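Lactaldehyde dehydrogenase (Methanocaldococcus jannaschii, PDB 3PQA) oxidises lactaldehyde to lactate with NAD+, which it prefers to NADP, as a step in making coenzyme F420. Local coordinates at residues T42-K47 with N211-M216; E48-L53 with L191-L196; V162-S167 with E202-E207. All blocks are in the same frame, centred on the assembly; numbering follows the deposited sequence. Where two conformers were deposited one is given.

Contact 1 of 3, residues T42-K47 with N211-M216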
loop_
_atom_site.group_PDB
_atom_site.type_symbol
_atom_site.label_atom_id
_atom_site.label_comp_id
_atom_site.label_asym_id
_atom_site.label_seq_id
_atom_site.Cartn_x
_atom_site.Cartn_y
_atom_site.Cartn_z
ATOM N N THR B 42 1.331 -37.879 -4.298
ATOM C CA THR B 42 1.682 -37.505 -5.670
ATOM C C THR B 42 1.740 -35.987 -5.888
ATOM O O THR B 42 2.703 -35.495 -6.482
ATOM C CB THR B 42 0.785 -38.238 -6.702
ATOM O OG1 THR B 42 0.935 -39.648 -6.522
ATOM C CG2 THR B 42 1.201 -37.908 -8.113
ATOM N N ALA B 43 0.748 -35.249 -5.374
ATOM C CA ALA B 43 0.754 -33.784 -5.383
ATOM C C ALA B 43 2.037 -33.210 -4.770
ATOM O O ALA B 43 2.620 -32.249 -5.302
ATOM C CB ALA B 43 -0.491 -33.244 -4.643
ATOM N N GLU B 44 2.486 -33.826 -3.674
ATOM C CA GLU B 44 3.705 -33.419 -2.974
ATOM C C GLU B 44 4.904 -33.389 -3.930
ATOM O O GLU B 44 5.778 -32.517 -3.827
ATOM C CB GLU B 44 3.989 -34.370 -1.797
ATOM C CG GLU B 44 5.154 -33.956 -0.888
ATOM C CD GLU B 44 5.575 -35.051 0.086
ATOM O OE1 GLU B 44 5.209 -36.222 -0.130
ATOM O OE2 GLU B 44 6.283 -34.750 1.071
ATOM N N LYS B 45 4.937 -34.354 -4.855
ATOM C CA LYS B 45 6.043 -34.505 -5.796
ATOM C C LYS B 45 6.129 -33.342 -6.777
ATOM O O LYS B 45 7.175 -33.131 -7.379
ATOM C CB LYS B 45 5.942 -35.831 -6.565
ATOM C CG LYS B 45 6.111 -37.059 -5.683
ATOM C CD LYS B 45 5.916 -38.360 -6.451
ATOM C CE LYS B 45 5.953 -39.557 -5.497
ATOM N NZ LYS B 45 5.760 -40.845 -6.221
ATOM N N TYR B 46 5.041 -32.577 -6.913
ATOM C CA TYR B 46 5.027 -31.466 -7.866
ATOM C C TYR B 46 5.128 -30.083 -7.237
ATOM O O TYR B 46 4.971 -29.074 -7.935
ATOM C CB TYR B 46 3.788 -31.547 -8.747
ATOM C CG TYR B 46 3.805 -32.754 -9.642
ATOM C CD1 TYR B 46 4.644 -32.811 -10.758
ATOM C CD2 TYR B 46 2.996 -33.843 -9.365
ATOM C CE1 TYR B 46 4.660 -33.942 -11.576
ATOM C CE2 TYR B 46 2.995 -34.966 -10.172
ATOM C CZ TYR B 46 3.818 -35.008 -11.272
ATOM O OH TYR B 46 3.796 -36.139 -12.049
ATOM N N LYS B 47 5.409 -30.039 -5.935
ATOM C CA LYS B 47 5.540 -28.764 -5.201
ATOM C C LYS B 47 6.643 -27.876 -5.765
ATOM O O LYS B 47 6.460 -26.664 -5.892
ATOM C CB LYS B 47 5.772 -29.008 -3.708
ATOM C CG LYS B 47 4.548 -29.542 -2.971
ATOM C CD LYS B 47 4.853 -29.861 -1.500
ATOM C CE LYS B 47 4.881 -28.598 -0.618
ATOM N NZ LYS B 47 5.252 -28.934 0.797
ATOM N N ASN B 211 -4.331 -34.760 6.786
ATOM C CA ASN B 211 -3.040 -35.173 6.211
ATOM C C ASN B 211 -1.924 -34.165 6.479
ATOM O O ASN B 211 -2.047 -32.993 6.126
ATOM C CB ASN B 211 -3.169 -35.400 4.706
ATOM C CG ASN B 211 -2.014 -36.194 4.141
ATOM O OD1 ASN B 211 -0.864 -35.742 4.143
ATOM N ND2 ASN B 211 -2.316 -37.393 3.643
ATOM N N GLU B 212 -0.823 -34.632 7.061
ATOM C CA GLU B 212 0.255 -33.735 7.491
ATOM C C GLU B 212 1.060 -33.125 6.340
ATOM O O GLU B 212 1.849 -32.203 6.562
ATOM C CB GLU B 212 1.170 -34.438 8.509
ATOM C CG GLU B 212 0.413 -34.921 9.750
ATOM C CD GLU B 212 1.214 -34.845 11.051
ATOM O OE1 GLU B 212 0.667 -35.275 12.093
ATOM O OE2 GLU B 212 2.377 -34.366 11.046
ATOM N N LYS B 213 0.877 -33.652 5.126
ATOM C CA LYS B 213 1.528 -33.100 3.931
ATOM C C LYS B 213 0.795 -31.870 3.382
ATOM O O LYS B 213 1.375 -31.064 2.648
ATOM C CB LYS B 213 1.665 -34.162 2.838
ATOM C CG LYS B 213 2.660 -35.273 3.177
ATOM C CD LYS B 213 2.650 -36.362 2.112
ATOM C CE LYS B 213 3.404 -37.615 2.581
ATOM N NZ LYS B 213 4.860 -37.394 2.647
ATOM N N VAL B 214 -0.479 -31.729 3.728
ATOM C CA VAL B 214 -1.249 -30.568 3.278
ATOM C C VAL B 214 -0.816 -29.374 4.128
ATOM O O VAL B 214 -0.720 -29.491 5.349
ATOM C CB VAL B 214 -2.771 -30.850 3.378
ATOM C CG1 VAL B 214 -3.596 -29.585 3.091
ATOM C CG2 VAL B 214 -3.159 -31.988 2.399
ATOM N N ASN B 215 -0.531 -28.235 3.488
ATOM C CA ASN B 215 0.027 -27.080 4.196
ATOM C C ASN B 215 -1.005 -26.049 4.643
ATOM O O ASN B 215 -0.768 -25.257 5.574
ATOM C CB ASN B 215 1.098 -26.413 3.330
ATOM C CG ASN B 215 2.287 -27.338 3.080
ATOM O OD1 ASN B 215 2.477 -27.848 1.978
ATOM N ND2 ASN B 215 3.068 -27.585 4.128
ATOM N N MET B 216 -2.142 -26.057 3.963
ATOM C CA MET B 216 -3.192 -25.072 4.199
ATOM C C MET B 216 -4.537 -25.660 3.833
ATOM O O MET B 216 -4.647 -26.396 2.847
ATOM C CB MET B 216 -2.928 -23.795 3.394
ATOM C CG MET B 216 -4.109 -22.840 3.342
ATOM S SD MET B 216 -3.640 -21.186 2.880
ATOM C CE MET B 216 -5.274 -20.401 2.995
HETATM O O HOH W 1 3.899 -31.012 1.781
#
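In one of its two conformers, Glu44 forms a salt bridge with Lys213 at the surface: the ammonium NZ of Lys213 lies 3.0 Å from Glu44 OE1, on the syn side of that oxygen but 32° out of the carboxylate plane, and makes a weak bond to Glu44 OE2 at 3.4 Å. Beside it, Lys47 NZ donates to Asn215 OD1 over 3.2 Å. A water sits between the segments, accepting from Lys47 NZ and donating to the Lys213 carbonyl O, 2.7 Å from each. Asn215 OD1 also takes the backbone N-H of Ile133, on strand 122-138, which leaves the amide oxygen gripped from both the sheet and the lysine.

The two side chains of the salt bridge cross at about a right angle. Glu44 runs out from helix 33-44 with CG anti to the backbone N (chi1 -173°) and the rest of its chain extended. Lys213 stands on a type I turn, Asn211 to Val214, where Asn211 OD1 accepts from Lys213 N at 2.9 Å, an Asx turn beneath the lysine. Long charged chains suit this partly exposed place, reaching from one turn to the other. With charge and hydrogen bonds alone joining the segments, ionic strength would probably affect the contact.

Contact 2 of 3, residues E48-L53 with L191-L196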
loop_
_atom_site.group_PDB
_atom_site.type_symbol
_atom_site.label_atom_id
_atom_site.label_comp_id
_atom_site.label_asym_id
_atom_site.label_seq_id
_atom_site.Cartn_x
_atom_site.Cartn_y
_atom_site.Cartn_z
ATOM N N GLU B 48 7.783 -28.479 -6.099
ATOM C CA GLU B 48 8.891 -27.723 -6.693
ATOM C C GLU B 48 8.565 -27.155 -8.065
ATOM O O GLU B 48 8.892 -25.998 -8.349
ATOM C CB GLU B 48 10.188 -28.544 -6.715
ATOM C CG GLU B 48 10.891 -28.540 -5.364
ATOM C CD GLU B 48 11.220 -27.124 -4.883
ATOM O OE1 GLU B 48 10.699 -26.705 -3.831
ATOM O OE2 GLU B 48 12.001 -26.428 -5.563
ATOM N N VAL B 49 7.921 -27.962 -8.909
ATOM C CA VAL B 49 7.479 -27.514 -10.231
ATOM C C VAL B 49 6.554 -26.298 -10.158
ATOM O O VAL B 49 6.785 -25.298 -10.865
ATOM C CB VAL B 49 6.824 -28.666 -11.055
ATOM C CG1 VAL B 49 6.082 -28.119 -12.279
ATOM C CG2 VAL B 49 7.873 -29.645 -11.502
ATOM N N MET B 50 5.522 -26.375 -9.313
ATOM C CA MET B 50 4.595 -25.248 -9.127
ATOM C C MET B 50 5.276 -24.011 -8.527
ATOM O O MET B 50 5.014 -22.879 -8.958
ATOM C CB MET B 50 3.408 -25.627 -8.235
ATOM C CG MET B 50 2.096 -25.943 -8.948
ATOM S SD MET B 50 1.710 -25.104 -10.495
ATOM C CE MET B 50 1.225 -23.498 -9.899
ATOM N N LYS B 51 6.113 -24.225 -7.513
ATOM C CA LYS B 51 6.810 -23.128 -6.824
ATOM C C LYS B 51 7.682 -22.330 -7.797
ATOM O O LYS B 51 7.866 -21.120 -7.636
ATOM C CB LYS B 51 7.652 -23.683 -5.678
ATOM C CG LYS B 51 8.457 -22.648 -4.904
ATOM C CD LYS B 51 9.337 -23.353 -3.901
ATOM C CE LYS B 51 10.092 -22.370 -3.043
ATOM N NZ LYS B 51 11.003 -23.122 -2.144
ATOM N N ASN B 52 8.198 -23.006 -8.809
ATOM C CA ASN B 52 9.111 -22.365 -9.754
ATOM C C ASN B 52 8.510 -21.989 -11.086
ATOM O O ASN B 52 9.217 -21.505 -11.958
ATOM C CB ASN B 52 10.353 -23.226 -9.977
ATOM C CG ASN B 52 11.210 -23.313 -8.755
ATOM O OD1 ASN B 52 11.767 -22.324 -8.306
ATOM N ND2 ASN B 52 11.311 -24.482 -8.202
ATOM N N LEU B 53 7.212 -22.184 -11.246
ATOM C CA LEU B 53 6.549 -21.798 -12.480
ATOM C C LEU B 53 6.658 -20.284 -12.654
ATOM O O LEU B 53 6.320 -19.536 -11.735
ATOM C CB LEU B 53 5.078 -22.202 -12.437
ATOM C CG LEU B 53 4.476 -22.672 -13.752
ATOM C CD1 LEU B 53 5.175 -23.963 -14.190
ATOM C CD2 LEU B 53 2.988 -22.905 -13.589
ATOM N N LEU B 191 0.107 -32.504 -14.959
ATOM C CA LEU B 191 -1.285 -32.499 -14.512
ATOM C C LEU B 191 -1.402 -32.649 -13.004
ATOM O O LEU B 191 -2.396 -32.223 -12.409
ATOM C CB LEU B 191 -2.086 -33.604 -15.212
ATOM C CG LEU B 191 -2.160 -33.554 -16.737
ATOM C CD1 LEU B 191 -3.199 -34.575 -17.213
ATOM C CD2 LEU B 191 -2.490 -32.146 -17.232
ATOM N N GLY B 192 -0.376 -33.244 -12.400
ATOM C CA GLY B 192 -0.338 -33.494 -10.957
ATOM C C GLY B 192 -0.321 -32.279 -10.041
ATOM O O GLY B 192 -0.442 -32.424 -8.826
ATOM N N VAL B 193 -0.172 -31.089 -10.617
ATOM C CA VAL B 193 -0.216 -29.849 -9.829
ATOM C C VAL B 193 -1.628 -29.487 -9.333
ATOM O O VAL B 193 -1.772 -28.761 -8.345
ATOM C CB VAL B 193 0.422 -28.630 -10.565
ATOM C CG1 VAL B 193 1.847 -28.938 -11.027
ATOM C CG2 VAL B 193 -0.456 -28.161 -11.713
ATOM N N TYR B 194 -2.652 -29.989 -10.026
ATOM C CA TYR B 194 -4.045 -29.812 -9.613
ATOM C C TYR B 194 -4.768 -31.153 -9.614
ATOM O O TYR B 194 -4.735 -31.882 -10.615
ATOM C CB TYR B 194 -4.781 -28.805 -10.506
ATOM C CG TYR B 194 -6.267 -28.811 -10.209
ATOM C CD1 TYR B 194 -6.787 -28.061 -9.153
ATOM C CD2 TYR B 194 -7.140 -29.628 -10.941
ATOM C CE1 TYR B 194 -8.147 -28.098 -8.854
ATOM C CE2 TYR B 194 -8.495 -29.680 -10.653
ATOM C CZ TYR B 194 -8.998 -28.921 -9.611
ATOM O OH TYR B 194 -10.345 -28.971 -9.319
ATOM N N ASN B 195 -5.432 -31.462 -8.502
ATOM C CA ASN B 195 -6.052 -32.768 -8.316
ATOM C C ASN B 195 -7.476 -32.657 -7.768
ATOM O O ASN B 195 -7.673 -32.280 -6.616
ATOM C CB ASN B 195 -5.210 -33.624 -7.364
ATOM C CG ASN B 195 -3.728 -33.675 -7.754
ATOM O OD1 ASN B 195 -3.308 -34.573 -8.484
ATOM N ND2 ASN B 195 -2.934 -32.711 -7.270
ATOM N N LEU B 196 -8.463 -33.009 -8.590
ATOM C CA LEU B 196 -9.844 -33.056 -8.126
ATOM C C LEU B 196 -10.116 -34.422 -7.509
ATOM O O LEU B 196 -9.932 -35.458 -8.160
ATOM C CB LEU B 196 -10.817 -32.764 -9.271
ATOM C CG LEU B 196 -12.290 -32.571 -8.884
ATOM C CD1 LEU B 196 -12.592 -31.202 -8.227
ATOM C CD2 LEU B 196 -13.174 -32.779 -10.110
#
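Met50 of helix 47-51 packs on Val193, which stands in the short 3-10 turn just ahead of strand 194-196, an outer strand of the Rossmann-type coenzyme-binding domain of aldehyde dehydrogenases. The join is apolar. Met50 CG comes within 3.6 Å of Val193 CB, and the two side chains cross at about a right angle. Bends at chi2 (-31°) and chi3 (-76°) lay CG and SD against the valine, SD approaching both of its methyls, while CE turns away. An unbranched, pliable methionine suits a place where it must follow the shape of a stiff, branched partner. Val49 adds a looser touch, its CG1 4.5 Å from Val193 CG1. Around this pair, Leu184 of helix 171-186 and Tyr46 also pack on Val193, while Val160 lies against Met50.

Polar bonds do not join the two segments; several lie within one of them. Past the end of helix 47-51, Asn52 turns back on it: its ND2 and its backbone N reach Glu48 O from opposite faces of the carbonyl plane. The amide of Asn195 is shared between two backbone carbonyls, that of Ile161 in the neighbouring strand and that of Gly192, where ND2 stands 3.0 Å from O, above the carbonyl plane.

Contact 3 of 3, residues V162-S167 with E202-E207. With SO4 (sulfate ion), chain G.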
loop_
_atom_site.group_PDB
_atom_site.type_symbol
_atom_site.label_atom_id
_atom_site.label_comp_id
_atom_site.label_asym_id
_atom_site.label_seq_id
_atom_site.Cartn_x
_atom_site.Cartn_y
_atom_site.Cartn_z
ATOM N N VAL B 162 -4.997 -29.841 -3.923
ATOM C CA VAL B 162 -5.906 -30.990 -3.821
ATOM C C VAL B 162 -7.279 -30.448 -3.453
ATOM O O VAL B 162 -7.428 -29.677 -2.491
ATOM C CB VAL B 162 -5.413 -32.077 -2.841
ATOM C CG1 VAL B 162 -4.127 -32.737 -3.384
ATOM C CG2 VAL B 162 -5.182 -31.523 -1.440
ATOM N N HIS B 163 -8.271 -30.808 -4.254
ATOM C CA HIS B 163 -9.544 -30.107 -4.226
ATOM C C HIS B 163 -10.679 -31.102 -4.108
ATOM O O HIS B 163 -10.875 -31.916 -5.015
ATOM C CB HIS B 163 -9.668 -29.285 -5.517
ATOM C CG HIS B 163 -11.018 -28.665 -5.726
ATOM N ND1 HIS B 163 -11.455 -28.260 -6.965
ATOM C CD2 HIS B 163 -12.025 -28.386 -4.862
ATOM C CE1 HIS B 163 -12.672 -27.752 -6.858
ATOM N NE2 HIS B 163 -13.036 -27.807 -5.590
ATOM N N HIS B 164 -11.403 -31.048 -2.987
ATOM C CA HIS B 164 -12.633 -31.811 -2.834
ATOM C C HIS B 164 -13.878 -30.942 -3.036
ATOM O O HIS B 164 -14.137 -30.048 -2.246
ATOM C CB HIS B 164 -12.713 -32.495 -1.471
ATOM C CG HIS B 164 -14.025 -33.181 -1.241
ATOM N ND1 HIS B 164 -14.325 -34.404 -1.803
ATOM C CD2 HIS B 164 -15.140 -32.782 -0.586
ATOM C CE1 HIS B 164 -15.557 -34.748 -1.466
ATOM N NE2 HIS B 164 -16.072 -33.783 -0.728
ATOM N N PRO B 165 -14.664 -31.222 -4.089
ATOM C CA PRO B 165 -15.908 -30.501 -4.330
ATOM C C PRO B 165 -17.061 -31.183 -3.590
ATOM O O PRO B 165 -17.016 -32.399 -3.360
ATOM C CB PRO B 165 -16.086 -30.654 -5.840
ATOM C CG PRO B 165 -15.521 -32.015 -6.126
ATOM C CD PRO B 165 -14.435 -32.274 -5.105
ATOM N N SER B 166 -18.085 -30.424 -3.217
ATOM C CA SER B 166 -19.248 -31.024 -2.582
ATOM C C SER B 166 -19.895 -32.059 -3.503
ATOM O O SER B 166 -20.129 -31.791 -4.680
ATOM C CB SER B 166 -20.285 -29.946 -2.252
ATOM O OG SER B 166 -21.487 -30.549 -1.793
ATOM N N SER B 167 -20.206 -33.225 -2.948
ATOM C CA SER B 167 -20.875 -34.292 -3.699
ATOM C C SER B 167 -22.324 -33.970 -4.065
ATOM O O SER B 167 -22.944 -34.685 -4.857
ATOM C CB SER B 167 -20.809 -35.592 -2.908
ATOM O OG SER B 167 -19.465 -35.879 -2.574
ATOM N N GLU B 202 -16.650 -36.991 4.404
ATOM C CA GLU B 202 -16.116 -37.525 5.651
ATOM C C GLU B 202 -14.947 -38.507 5.447
ATOM O O GLU B 202 -14.302 -38.923 6.403
ATOM C CB GLU B 202 -17.246 -38.114 6.520
ATOM C CG GLU B 202 -17.866 -39.413 6.014
ATOM C CD GLU B 202 -18.880 -39.250 4.872
ATOM O OE1 GLU B 202 -19.200 -38.107 4.438
ATOM O OE2 GLU B 202 -19.361 -40.316 4.406
ATOM N N VAL B 203 -14.667 -38.856 4.194
ATOM C CA VAL B 203 -13.505 -39.662 3.838
ATOM C C VAL B 203 -12.438 -38.772 3.163
ATOM O O VAL B 203 -11.333 -38.605 3.684
ATOM C CB VAL B 203 -13.909 -40.833 2.906
ATOM C CG1 VAL B 203 -12.709 -41.714 2.593
ATOM C CG2 VAL B 203 -15.033 -41.664 3.534
ATOM N N VAL B 204 -12.792 -38.213 2.007
ATOM C CA VAL B 204 -11.863 -37.476 1.148
ATOM C C VAL B 204 -11.580 -36.082 1.735
ATOM O O VAL B 204 -10.419 -35.682 1.875
ATOM C CB VAL B 204 -12.417 -37.361 -0.295
ATOM C CG1 VAL B 204 -11.476 -36.552 -1.168
ATOM C CG2 VAL B 204 -12.648 -38.735 -0.902
ATOM N N GLY B 205 -12.645 -35.361 2.085
ATOM C CA GLY B 205 -12.504 -34.057 2.750
ATOM C C GLY B 205 -11.735 -34.193 4.057
ATOM O O GLY B 205 -10.791 -33.448 4.312
ATOM N N ASP B 206 -12.116 -35.179 4.869
ATOM C CA ASP B 206 -11.430 -35.442 6.136
ATOM C C ASP B 206 -9.930 -35.720 5.963
ATOM O O ASP B 206 -9.108 -35.225 6.743
ATOM C CB ASP B 206 -12.093 -36.613 6.869
ATOM C CG ASP B 206 -11.512 -36.837 8.247
ATOM O OD1 ASP B 206 -11.814 -36.026 9.152
ATOM O OD2 ASP B 206 -10.743 -37.804 8.419
ATOM N N GLU B 207 -9.574 -36.524 4.957
ATOM C CA GLU B 207 -8.169 -36.837 4.707
ATOM C C GLU B 207 -7.367 -35.588 4.315
ATOM O O GLU B 207 -6.238 -35.437 4.744
ATOM C CB GLU B 207 -7.999 -37.962 3.665
ATOM C CG GLU B 207 -6.542 -38.406 3.467
ATOM C CD GLU B 207 -5.861 -38.837 4.767
ATOM O OE1 GLU B 207 -6.537 -39.407 5.646
ATOM O OE2 GLU B 207 -4.643 -38.619 4.907
HETATM S S SO4 G . -19.807 -34.197 0.599
HETATM O O1 SO4 G . -21.047 -33.568 0.163
HETATM O O2 SO4 G . -19.965 -35.651 0.664
HETATM O O3 SO4 G . -18.764 -33.874 -0.360
HETATM O O4 SO4 G . -19.442 -33.709 1.921
#
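His164 reaches helix 201-210 from strand 160-165 because its CG is anti to the backbone N (chi1 175°), and chi2 of 78° turns the imidazole so that ND1 lies toward Val204 and NE2 toward a bound sulfate. Val204, whose CG1 is likewise anti to its own backbone N (178°), brings that methyl to 3.6 Å from His164 ND1, an oblique approach. The setting is the Rossmann-type domain of the aldehyde dehydrogenase fold, where a strand of the parallel part of the sheet meets a helix packed against it.

Over one face of the imidazole comes the backbone of Gly205, its N 4.2 Å from His164 CG and offset toward the rim. Having no side chain, the glycine lets the helix backbone itself approach the ring, and His164 CA and Gly205 CA are 6.0 Å apart. Both ring nitrogens are used: ND1 bonds to the carbonyl O of Leu197, which fixes the rotation of the ring, and NE2 to the sulfate. With both nitrogens serving as donors, the imidazole would be protonated, and the nearby anion probably favours that charge.

The sulfate, probably from the crystallisation liquor, lies at the ring edge and is also bound by Gly201 N, just at the start of the helix. Val225, which probably belongs to the NAD(+) site, has its side chain about 8 Å from Gly205, consistent with a place near the coenzyme. Sulfate O3 takes two fairly straight bonds, from His164 NE2 at 2.7 Å and from Ser167 N at 3.0 Å, and Ser167 N is shared with sulfate O1 at 3.2 Å.

From the N terminus, helices 33-44 and 47-51 come first, and each meets a partner more than a hundred residues on. Contact 1 closes the longest loop, from 42-47 to 211-216, and the other two contacts lie within it. Contact 2 joins 48-53 to 191-196; contact 3 starts inside that loop, at 162-167, but ends beyond it, at 202-207, so the two cross. Strands 160-165 and 194-196 are neighbours in one sheet, where Asn195 O lies 2.8 Å from His163 N. Ala43 packs on both Val162 and Asn195. Together the contacts tie the N-terminal helices and helix 201-210 to the part of the coenzyme-domain sheet formed by strands 160-165 and 194-196.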